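Long-range contacts in mRNA export protein (PDB 4WPM), which probably takes part in exporting mRNA from the nucleus to the cytoplasm, this chain being its RNA recognition motif domain: residues K19-L25 with Y66-N72; G26-A32 with Y87-L92; R59-D63 with E99-A103. All blocks are in the same frame, centred on the assembly; numbering follows the deposited sequence.

Contact 1 (K19-L25 with Y66-N72); sequences KTVIKIL and YVWLKVN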
loop_
_atom_site.group_PDB
_atom_site.type_symbol
_atom_site.label_atom_id
_atom_site.label_comp_id
_atom_site.label_asym_id
_atom_site.label_seq_id
_atom_site.Cartn_x
_atom_site.Cartn_y
_atom_site.Cartn_z
ATOM N N LYS A 19 10.946 -17.777 -9.852
ATOM C CA LYS A 19 10.402 -17.064 -8.703
ATOM C C LYS A 19 9.540 -15.883 -9.136
ATOM O O LYS A 19 9.747 -15.306 -10.204
ATOM C CB LYS A 19 11.534 -16.578 -7.795
ATOM C CG LYS A 19 12.252 -17.690 -7.046
ATOM C CD LYS A 19 11.482 -18.112 -5.804
ATOM C CE LYS A 19 12.313 -19.022 -4.913
ATOM N NZ LYS A 19 11.651 -19.279 -3.604
ATOM N N THR A 20 8.569 -15.535 -8.296
ATOM C CA THR A 20 7.641 -14.448 -8.580
ATOM C C THR A 20 7.379 -13.641 -7.312
ATOM O O THR A 20 7.435 -14.181 -6.206
ATOM C CB THR A 20 6.307 -14.985 -9.139
ATOM O OG1 THR A 20 6.562 -15.843 -10.257
ATOM C CG2 THR A 20 5.398 -13.846 -9.575
ATOM N N VAL A 21 7.085 -12.354 -7.476
ATOM C CA VAL A 21 6.789 -11.478 -6.348
ATOM C C VAL A 21 5.290 -11.200 -6.274
ATOM O O VAL A 21 4.669 -10.833 -7.273
ATOM C CB VAL A 21 7.559 -10.145 -6.451
ATOM C CG1 VAL A 21 7.226 -9.235 -5.272
ATOM C CG2 VAL A 21 9.056 -10.401 -6.514
ATOM N N ILE A 22 4.722 -11.378 -5.084
ATOM C CA ILE A 22 3.308 -11.107 -4.846
ATOM C C ILE A 22 3.141 -9.985 -3.827
ATOM O O ILE A 22 3.799 -9.977 -2.786
ATOM C CB ILE A 22 2.568 -12.367 -4.341
ATOM C CG1 ILE A 22 2.687 -13.509 -5.354
ATOM C CG2 ILE A 22 1.102 -12.054 -4.043
ATOM C CD1 ILE A 22 2.023 -13.235 -6.694
ATOM N N LYS A 23 2.254 -9.044 -4.139
ATOM C CA LYS A 23 1.904 -7.965 -3.220
ATOM C C LYS A 23 0.491 -8.169 -2.684
ATOM O O LYS A 23 -0.446 -8.398 -3.452
ATOM C CB LYS A 23 2.014 -6.610 -3.922
ATOM C CG LYS A 23 3.436 -6.232 -4.311
ATOM C CD LYS A 23 3.522 -4.849 -4.956
ATOM C CE LYS A 23 3.034 -3.732 -4.045
ATOM N NZ LYS A 23 3.169 -2.400 -4.697
ATOM N N ILE A 24 0.349 -8.080 -1.365
ATOM C CA ILE A 24 -0.942 -8.256 -0.705
ATOM C C ILE A 24 -1.333 -7.002 0.069
ATOM O O ILE A 24 -0.548 -6.483 0.863
ATOM C CB ILE A 24 -0.923 -9.458 0.259
ATOM C CG1 ILE A 24 -0.515 -10.734 -0.482
ATOM C CG2 ILE A 24 -2.286 -9.637 0.925
ATOM C CD1 ILE A 24 -0.228 -11.909 0.429
ATOM N N LEU A 25 -2.555 -6.534 -0.166
ATOM C CA LEU A 25 -3.080 -5.341 0.486
ATOM C C LEU A 25 -4.327 -5.679 1.298
ATOM O O LEU A 25 -5.140 -6.499 0.873
ATOM C CB LEU A 25 -3.406 -4.270 -0.557
ATOM C CG LEU A 25 -3.734 -2.862 -0.060
ATOM C CD1 LEU A 25 -2.585 -2.261 0.739
ATOM C CD2 LEU A 25 -4.091 -1.976 -1.242
ATOM N N TYR A 66 1.543 -3.034 2.687
ATOM C CA TYR A 66 1.633 -4.220 1.844
ATOM C C TYR A 66 2.339 -5.385 2.525
ATOM O O TYR A 66 3.199 -5.193 3.387
ATOM C CB TYR A 66 2.375 -3.890 0.546
ATOM C CG TYR A 66 1.572 -3.085 -0.447
ATOM C CD1 TYR A 66 0.624 -3.696 -1.255
ATOM C CD2 TYR A 66 1.768 -1.718 -0.584
ATOM C CE1 TYR A 66 -0.111 -2.966 -2.169
ATOM C CE2 TYR A 66 1.038 -0.980 -1.496
ATOM C CZ TYR A 66 0.099 -1.610 -2.286
ATOM O OH TYR A 66 -0.632 -0.883 -3.196
ATOM N N VAL A 67 1.957 -6.593 2.123
ATOM C CA VAL A 67 2.701 -7.801 2.448
ATOM C C VAL A 67 3.331 -8.340 1.170
ATOM O O VAL A 67 2.639 -8.552 0.172
ATOM C CB VAL A 67 1.804 -8.883 3.087
ATOM C CG1 VAL A 67 2.576 -10.187 3.281
ATOM C CG2 VAL A 67 1.237 -8.397 4.407
ATOM N N TRP A 68 4.641 -8.560 1.206
ATOM C CA TRP A 68 5.379 -9.036 0.042
ATOM C C TRP A 68 5.694 -10.515 0.210
ATOM O O TRP A 68 6.096 -10.941 1.288
ATOM C CB TRP A 68 6.672 -8.239 -0.146
ATOM C CG TRP A 68 6.461 -6.772 -0.366
ATOM C CD1 TRP A 68 6.071 -5.848 0.561
ATOM C CD2 TRP A 68 6.641 -6.054 -1.593
ATOM N NE1 TRP A 68 5.991 -4.604 -0.015
ATOM C CE2 TRP A 68 6.337 -4.703 -1.336
ATOM C CE3 TRP A 68 7.027 -6.426 -2.885
ATOM C CZ2 TRP A 68 6.406 -3.722 -2.324
ATOM C CZ3 TRP A 68 7.095 -5.450 -3.863
ATOM C CH2 TRP A 68 6.787 -4.114 -3.577
ATOM N N LEU A 69 5.493 -11.290 -0.852
ATOM C CA LEU A 69 5.804 -12.717 -0.837
ATOM C C LEU A 69 6.579 -13.110 -2.085
ATOM O O LEU A 69 6.243 -12.696 -3.195
ATOM C CB LEU A 69 4.527 -13.554 -0.735
ATOM C CG LEU A 69 3.678 -13.349 0.518
ATOM C CD1 LEU A 69 2.375 -14.120 0.400
ATOM C CD2 LEU A 69 4.445 -13.777 1.755
ATOM N N LYS A 70 7.621 -13.913 -1.888
ATOM C CA LYS A 70 8.403 -14.454 -2.988
ATOM C C LYS A 70 8.074 -15.937 -3.162
ATOM O O LYS A 70 8.322 -16.742 -2.263
ATOM C CB LYS A 70 9.895 -14.242 -2.718
ATOM C CG LYS A 70 10.731 -13.977 -3.957
ATOM C CD LYS A 70 12.126 -13.508 -3.572
ATOM C CE LYS A 70 12.915 -13.032 -4.780
ATOM N NZ LYS A 70 14.383 -13.040 -4.528
ATOM N N VAL A 71 7.510 -16.287 -4.315
ATOM C CA VAL A 71 7.017 -17.642 -4.563
ATOM C C VAL A 71 7.272 -18.077 -6.004
ATOM O O VAL A 71 7.528 -17.243 -6.872
ATOM C CB VAL A 71 5.502 -17.749 -4.271
ATOM C CG1 VAL A 71 5.211 -17.413 -2.815
ATOM C CG2 VAL A 71 4.707 -16.835 -5.201
ATOM N N ASN A 72 7.200 -19.382 -6.257
ATOM C CA ASN A 72 7.327 -19.890 -7.620
ATOM C C ASN A 72 6.064 -19.581 -8.419
ATOM O O ASN A 72 5.076 -19.097 -7.866
ATOM C CB ASN A 72 7.617 -21.392 -7.620
ATOM C CG ASN A 72 6.539 -22.199 -6.926
ATOM O OD1 ASN A 72 5.465 -22.433 -7.482
ATOM N ND2 ASN A 72 6.826 -22.639 -5.705
#
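Tyr-66 is held between Lys-23 and Leu-25 where 66-71 runs antiparallel to 20-25, neighbouring strands in the middle of the RNA recognition motif (RRM) sheet. Lys-23 CE stands over the middle of one ring face, 3.7 Å from the centroid, and NZ lies 4.1 Å from the same centroid in a cation-pi contact, and also forms a long, weak ion pair with Glu-99. Leu-25 CD1 takes the opposite face, nearer the rim. The phenol OH makes a weak hydrogen bond to Leu-80 O of the second subunit.

Val-67 turns to the other side of the sheet, where helix 40-51 packs. Its N and O pair with the O and N of Ile-24, both at 2.8 Å. Trp-68 returns to the side of Tyr-66, lying alongside Lys-23: the lysine lays its CG over the six-membered ring, while CD comes 3.6 Å from Trp-68 CH2. A bend in the lysine chain (chi3 60°) then carries CE over the tyrosine ring, still touching the indole. At the indole edge, Val-21 CG1 sits 3.7 Å from Trp-68 CE3. One aliphatic chain thus bridges two aromatic residues on the face that binds RNA in canonical RRMs.

Leu-69 exchanges a pair of backbone bonds with Ile-22, but its side chain reaches diagonally, CD1 lying 3.4 Å from Ile-24 CD1, and both residues lean on helix 40-51. Lys-70 contributes mainly backbone, its CA-H directed at Thr-20 O. Val-71 N gives Thr-20 O a nearly straight bond (171°). The same valine has CG2 between its own N and carbonyl carbon, and its side chain crosses that of Ile-22 at about a right angle, Val-71 CG2 lying 3.9 Å from Ile-22 CG1. At Asn-72 the strand gives way to helix 73-81, and Asn-72 OD1 caps that helix by accepting from Asp-75 N.

Contact 2 (G26-A32 with Y87-L92); sequences GLKNSKA and YAGATL. With SO4 (sulfate ion), chain D.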
loop_
_atom_site.group_PDB
_atom_site.type_symbol
_atom_site.label_atom_id
_atom_site.label_comp_id
_atom_site.label_asym_id
_atom_site.label_seq_id
_atom_site.Cartn_x
_atom_site.Cartn_y
_atom_site.Cartn_z
ATOM N N GLY A 26 -4.471 -5.045 2.459
ATOM C CA GLY A 26 -5.667 -5.192 3.275
ATOM C C GLY A 26 -5.435 -5.805 4.644
ATOM O O GLY A 26 -6.370 -5.925 5.436
ATOM N N LEU A 27 -4.197 -6.197 4.932
ATOM C CA LEU A 27 -3.877 -6.796 6.224
ATOM C C LEU A 27 -3.995 -5.764 7.341
ATOM O O LEU A 27 -4.383 -6.091 8.461
ATOM C CB LEU A 27 -2.469 -7.398 6.215
ATOM C CG LEU A 27 -2.049 -8.122 7.498
ATOM C CD1 LEU A 27 -2.933 -9.334 7.761
ATOM C CD2 LEU A 27 -0.587 -8.534 7.435
ATOM N N LYS A 28 -3.657 -4.518 7.024
ATOM C CA LYS A 28 -3.702 -3.433 7.997
ATOM C C LYS A 28 -5.130 -3.164 8.458
ATOM O O LYS A 28 -5.362 -2.784 9.606
ATOM C CB LYS A 28 -3.101 -2.162 7.395
ATOM C CG LYS A 28 -2.716 -1.102 8.413
ATOM C CD LYS A 28 -2.438 0.227 7.731
ATOM C CE LYS A 28 -1.715 1.195 8.650
ATOM N NZ LYS A 28 -1.558 2.536 8.022
ATOM N N ASN A 29 -6.084 -3.363 7.553
ATOM C CA ASN A 29 -7.492 -3.142 7.856
ATOM C C ASN A 29 -8.113 -4.314 8.610
ATOM O O ASN A 29 -9.240 -4.223 9.096
ATOM C CB ASN A 29 -8.275 -2.890 6.566
ATOM C CG ASN A 29 -7.620 -1.849 5.680
ATOM O OD1 ASN A 29 -7.393 -2.083 4.493
ATOM N ND2 ASN A 29 -7.313 -0.692 6.253
ATOM N N SER A 30 -7.371 -5.414 8.704
ATOM C CA SER A 30 -7.893 -6.640 9.293
ATOM C C SER A 30 -7.707 -6.673 10.807
ATOM O O SER A 30 -6.996 -5.844 11.377
ATOM C CB SER A 30 -7.210 -7.852 8.660
ATOM O OG SER A 30 -6.048 -8.220 9.383
ATOM N N LYS A 31 -8.352 -7.641 11.450
ATOM C CA LYS A 31 -8.242 -7.819 12.892
ATOM C C LYS A 31 -6.872 -8.364 13.286
ATOM O O LYS A 31 -6.419 -8.175 14.414
ATOM C CB LYS A 31 -9.341 -8.754 13.397
ATOM C CG LYS A 31 -10.672 -8.061 13.629
ATOM C CD LYS A 31 -11.832 -8.906 13.133
ATOM C CE LYS A 31 -13.168 -8.318 13.550
ATOM N NZ LYS A 31 -14.099 -9.361 14.060
ATOM N N ALA A 32 -6.220 -9.046 12.350
ATOM C CA ALA A 32 -4.914 -9.641 12.608
ATOM C C ALA A 32 -3.823 -8.579 12.718
ATOM O O ALA A 32 -2.710 -8.870 13.155
ATOM C CB ALA A 32 -4.568 -10.639 11.514
ATOM N N TYR A 87 -10.288 -11.675 4.688
ATOM C CA TYR A 87 -9.530 -12.310 5.761
ATOM C C TYR A 87 -9.544 -11.449 7.016
ATOM O O TYR A 87 -9.147 -10.284 6.986
ATOM C CB TYR A 87 -8.085 -12.570 5.334
ATOM C CG TYR A 87 -7.190 -12.953 6.491
ATOM C CD1 TYR A 87 -7.274 -14.211 7.073
ATOM C CD2 TYR A 87 -6.270 -12.051 7.011
ATOM C CE1 TYR A 87 -6.463 -14.562 8.135
ATOM C CE2 TYR A 87 -5.454 -12.394 8.072
ATOM C CZ TYR A 87 -5.555 -13.651 8.631
ATOM O OH TYR A 87 -4.747 -13.998 9.688
ATOM N N ALA A 88 -9.997 -12.042 8.117
ATOM C CA ALA A 88 -10.054 -11.364 9.405
ATOM C C ALA A 88 -10.825 -10.048 9.305
ATOM O O ALA A 88 -10.490 -9.067 9.969
ATOM C CB ALA A 88 -8.646 -11.125 9.937
ATOM N N GLY A 89 -11.855 -10.039 8.464
ATOM C CA GLY A 89 -12.734 -8.891 8.339
ATOM C C GLY A 89 -12.233 -7.802 7.408
ATOM O O GLY A 89 -12.709 -6.668 7.469
ATOM N N ALA A 90 -11.271 -8.138 6.552
ATOM C CA ALA A 90 -10.722 -7.177 5.597
ATOM C C ALA A 90 -10.576 -7.800 4.212
ATOM O O ALA A 90 -10.130 -8.941 4.078
ATOM C CB ALA A 90 -9.381 -6.655 6.084
ATOM N N THR A 91 -10.944 -7.041 3.185
ATOM C CA THR A 91 -10.830 -7.506 1.809
ATOM C C THR A 91 -9.376 -7.482 1.354
ATOM O O THR A 91 -8.691 -6.466 1.487
ATOM C CB THR A 91 -11.677 -6.644 0.849
ATOM O OG1 THR A 91 -13.050 -6.674 1.254
ATOM C CG2 THR A 91 -11.563 -7.152 -0.585
ATOM N N LEU A 92 -8.914 -8.607 0.817
ATOM C CA LEU A 92 -7.542 -8.730 0.341
ATOM C C LEU A 92 -7.431 -8.418 -1.149
ATOM O O LEU A 92 -8.226 -8.904 -1.954
ATOM C CB LEU A 92 -7.004 -10.139 0.612
ATOM C CG LEU A 92 -6.770 -10.553 2.070
ATOM C CD1 LEU A 92 -6.062 -11.898 2.118
ATOM C CD2 LEU A 92 -5.981 -9.506 2.848
HETATM S S SO4 D . -12.425 -3.428 3.702
HETATM O O1 SO4 D . -11.236 -4.273 3.783
HETATM O O2 SO4 D . -13.232 -3.830 2.553
HETATM O O3 SO4 D . -12.022 -2.034 3.548
HETATM O O4 SO4 D . -13.210 -3.576 4.924
#
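The Tyr-87 ring meets Leu-27 at its edge, where Leu-27 CD1 lies near the ring plane, 4.0 Å from Tyr-87 CE2. Over one face, toward the rim, comes Ala-88 CB of its own turn; Ala-32 CB approaches the same CE2 and the OH. A chi1 of 168°, with CG opposite the backbone N, lays the ring alongside the leucine, and its OH hydrogen-bonds to Ser-42 OG of helix 40-51.

Two tight turns are joined here: a type I turn, Leu-27 to Ser-30, in the loop after the first RRM strand, and the type I' turn, Tyr-87 to Ala-90, of the hairpin leading into strand 90-97. A single hydrogen bond crosses between them, Lys-31 N to Ala-88 O, 3.0 Å and fairly straight at 162°. Small groups make much of the remaining contact. Ala-90 CB settles 3.2 Å from Gly-26 O and also touches Ser-30, the two CB atoms being 3.6 Å apart. At Gly-26 a CB would clash with Thr-91 O and jam against Leu-25 O, consistent with glycine here.

Ser-30 OG donates to Leu-27 O at 2.9 Å, tilted 19° from the carbonyl plane, and accepts a weak bond from Ala-32 N. Leu-27 O is thereby gripped twice, by the N and the OG of Ser-30. With an alanine here, Leu-27 O would probably keep just the backbone donor and Ala-32 N would lose its acceptor, leaving the turn less firmly fixed.

Beyond the turns, a sulfate ion, probably from the crystallisation liquor, takes Thr-91 N on O1 (2.8 Å) and Thr-91 OG1 on O2 (3.1 Å). The chemistry implies a junction where small residues do much of the packing, one backbone bond links the turns, and the serine stiffens one internally.

Contact 3 (R59-D63 with E99-A103); sequences RGIID and EPMPA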
loop_
_atom_site.group_PDB
_atom_site.type_symbol
_atom_site.label_atom_id
_atom_site.label_comp_id
_atom_site.label_asym_id
_atom_site.label_seq_id
_atom_site.Cartn_x
_atom_site.Cartn_y
_atom_site.Cartn_z
ATOM N N ARG A 59 9.647 -16.881 1.898
ATOM C CA ARG A 59 10.032 -15.524 2.271
ATOM C C ARG A 59 8.859 -14.559 2.171
ATOM O O ARG A 59 8.203 -14.462 1.133
ATOM C CB ARG A 59 11.180 -15.047 1.371
ATOM C CG ARG A 59 11.601 -13.595 1.565
ATOM C CD ARG A 59 13.009 -13.493 2.123
ATOM N NE ARG A 59 13.454 -12.103 2.211
ATOM C CZ ARG A 59 13.144 -11.274 3.203
ATOM N NH1 ARG A 59 12.378 -11.681 4.208
ATOM N NH2 ARG A 59 13.599 -10.029 3.191
ATOM N N GLY A 60 8.603 -13.848 3.266
ATOM C CA GLY A 60 7.612 -12.789 3.278
ATOM C C GLY A 60 7.968 -11.671 4.240
ATOM O O GLY A 60 8.697 -11.886 5.208
ATOM N N ILE A 61 7.444 -10.477 3.977
ATOM C CA ILE A 61 7.687 -9.312 4.827
ATOM C C ILE A 61 6.513 -8.334 4.809
ATOM O O ILE A 61 5.700 -8.348 3.884
ATOM C CB ILE A 61 8.963 -8.547 4.407
ATOM C CG1 ILE A 61 8.891 -8.155 2.931
ATOM C CG2 ILE A 61 10.207 -9.388 4.644
ATOM C CD1 ILE A 61 9.828 -7.040 2.556
ATOM N N ILE A 62 6.432 -7.497 5.841
ATOM C CA ILE A 62 5.456 -6.411 5.885
ATOM C C ILE A 62 6.181 -5.087 5.664
ATOM O O ILE A 62 7.008 -4.682 6.482
ATOM C CB ILE A 62 4.687 -6.358 7.225
ATOM C CG1 ILE A 62 3.773 -7.576 7.369
ATOM C CG2 ILE A 62 3.839 -5.088 7.307
ATOM C CD1 ILE A 62 3.154 -7.735 8.751
ATOM N N ASP A 63 5.869 -4.426 4.553
ATOM C CA ASP A 63 6.410 -3.104 4.260
ATOM C C ASP A 63 5.280 -2.139 3.921
ATOM O O ASP A 63 4.591 -2.306 2.914
ATOM C CB ASP A 63 7.411 -3.172 3.105
ATOM C CG ASP A 63 8.173 -1.874 2.919
ATOM O OD1 ASP A 63 9.209 -1.691 3.591
ATOM O OD2 ASP A 63 7.735 -1.039 2.099
ATOM N N GLU A 99 8.022 -5.283 -9.389
ATOM C CA GLU A 99 8.715 -4.408 -8.452
ATOM C C GLU A 99 9.732 -5.214 -7.653
ATOM O O GLU A 99 9.461 -6.357 -7.288
ATOM C CB GLU A 99 7.723 -3.731 -7.506
ATOM C CG GLU A 99 6.994 -2.541 -8.101
ATOM C CD GLU A 99 5.894 -2.026 -7.192
ATOM O OE1 GLU A 99 4.722 -2.020 -7.622
ATOM O OE2 GLU A 99 6.202 -1.613 -6.054
ATOM N N PRO A 100 10.908 -4.627 -7.379
ATOM C CA PRO A 100 11.864 -5.363 -6.544
ATOM C C PRO A 100 11.381 -5.498 -5.105
ATOM O O PRO A 100 10.801 -4.559 -4.561
ATOM C CB PRO A 100 13.131 -4.504 -6.620
ATOM C CG PRO A 100 12.642 -3.132 -6.933
ATOM C CD PRO A 100 11.428 -3.312 -7.794
ATOM N N MET A 101 11.620 -6.656 -4.500
ATOM C CA MET A 101 11.248 -6.877 -3.109
ATOM C C MET A 101 12.086 -5.980 -2.201
ATOM O O MET A 101 13.307 -5.930 -2.347
ATOM C CB MET A 101 11.433 -8.348 -2.734
ATOM C CG MET A 101 10.705 -8.766 -1.467
ATOM S SD MET A 101 10.151 -10.479 -1.527
ATOM C CE MET A 101 9.631 -10.730 0.167
ATOM N N PRO A 102 11.442 -5.266 -1.263
ATOM C CA PRO A 102 12.237 -4.391 -0.395
ATOM C C PRO A 102 12.997 -5.179 0.668
ATOM O O PRO A 102 12.479 -6.169 1.185
ATOM C CB PRO A 102 11.188 -3.472 0.234
ATOM C CG PRO A 102 9.944 -4.273 0.241
ATOM C CD PRO A 102 10.000 -5.169 -0.969
ATOM N N ALA A 103 14.215 -4.746 0.976
ATOM C CA ALA A 103 15.057 -5.444 1.941
ATOM C C ALA A 103 14.439 -5.407 3.334
ATOM O O ALA A 103 14.492 -6.391 4.073
ATOM C CB ALA A 103 16.448 -4.833 1.965
#
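Met-101 CE makes the central apolar contacts, reaching Arg-59 CG at 3.7 Å and Ile-61 CG1 at 3.8 Å. The methionine and isoleucine point at each other tip to tip, whereas the arginine slants past with its aliphatic part. Ile-61 has CG1 placed between its backbone N and carbonyl carbon (chi1 55°), which directs CD1 at the tail, where it rests 3.6 Å from Pro-102 CG. On the far end of the strand Asp-63 adds its CB, lying 4.0 Å from that same Pro-102 CG.

Contacts with carbonyl oxygens form a second kind. Ile-61 CD1 lies 3.1 Å from Pro-102 O, a close contact and no more. The guanidinium of Arg-59 points an edge at Ala-103 O, which lies in its plane, but NH2 remains 3.8 Å away, too far for a hydrogen bond. The attraction there is at most loosely electrostatic.

Backbone bonding is absent between these segments: 59-63, the edge strand of the RRM sheet, uses its bonds on 66-71 instead, and the tail that follows strand 90-97 folds back across the side chains. Trp-68 lies beneath, touched by Ile-61, Asp-63, Glu-99 and Pro-102. The tail therefore covers part of the sheet face that contacts RNA in canonical RRMs.

With no hydrogen bond or salt bridge between the segments, and with the contact at the surface, the tail is held across this strand by van der Waals contacts, chiefly those of Met-101 and Pro-102.

All three contacts reach one antiparallel sheet, with strands in the order 59-63, 66-71, 20-25, 90-97 and 86-87. Contact 1 is its centre; contact 3 lies beside it, centre to centre about 7 Å, sharing Trp-68 as common ground. Contact 2 sits at the opposite end, its centre about 17 Å from that of contact 1 and about 19 Å from that of contact 3, yet Leu-27 reaches both Val-67 and Ile-62. Along the chain the segments of every pair of contacts alternate, so early and late parts of the sequence are interlocked. In this RRM the strands form the core, loops join at one end of the sheet, and the C-terminal tail crosses its face.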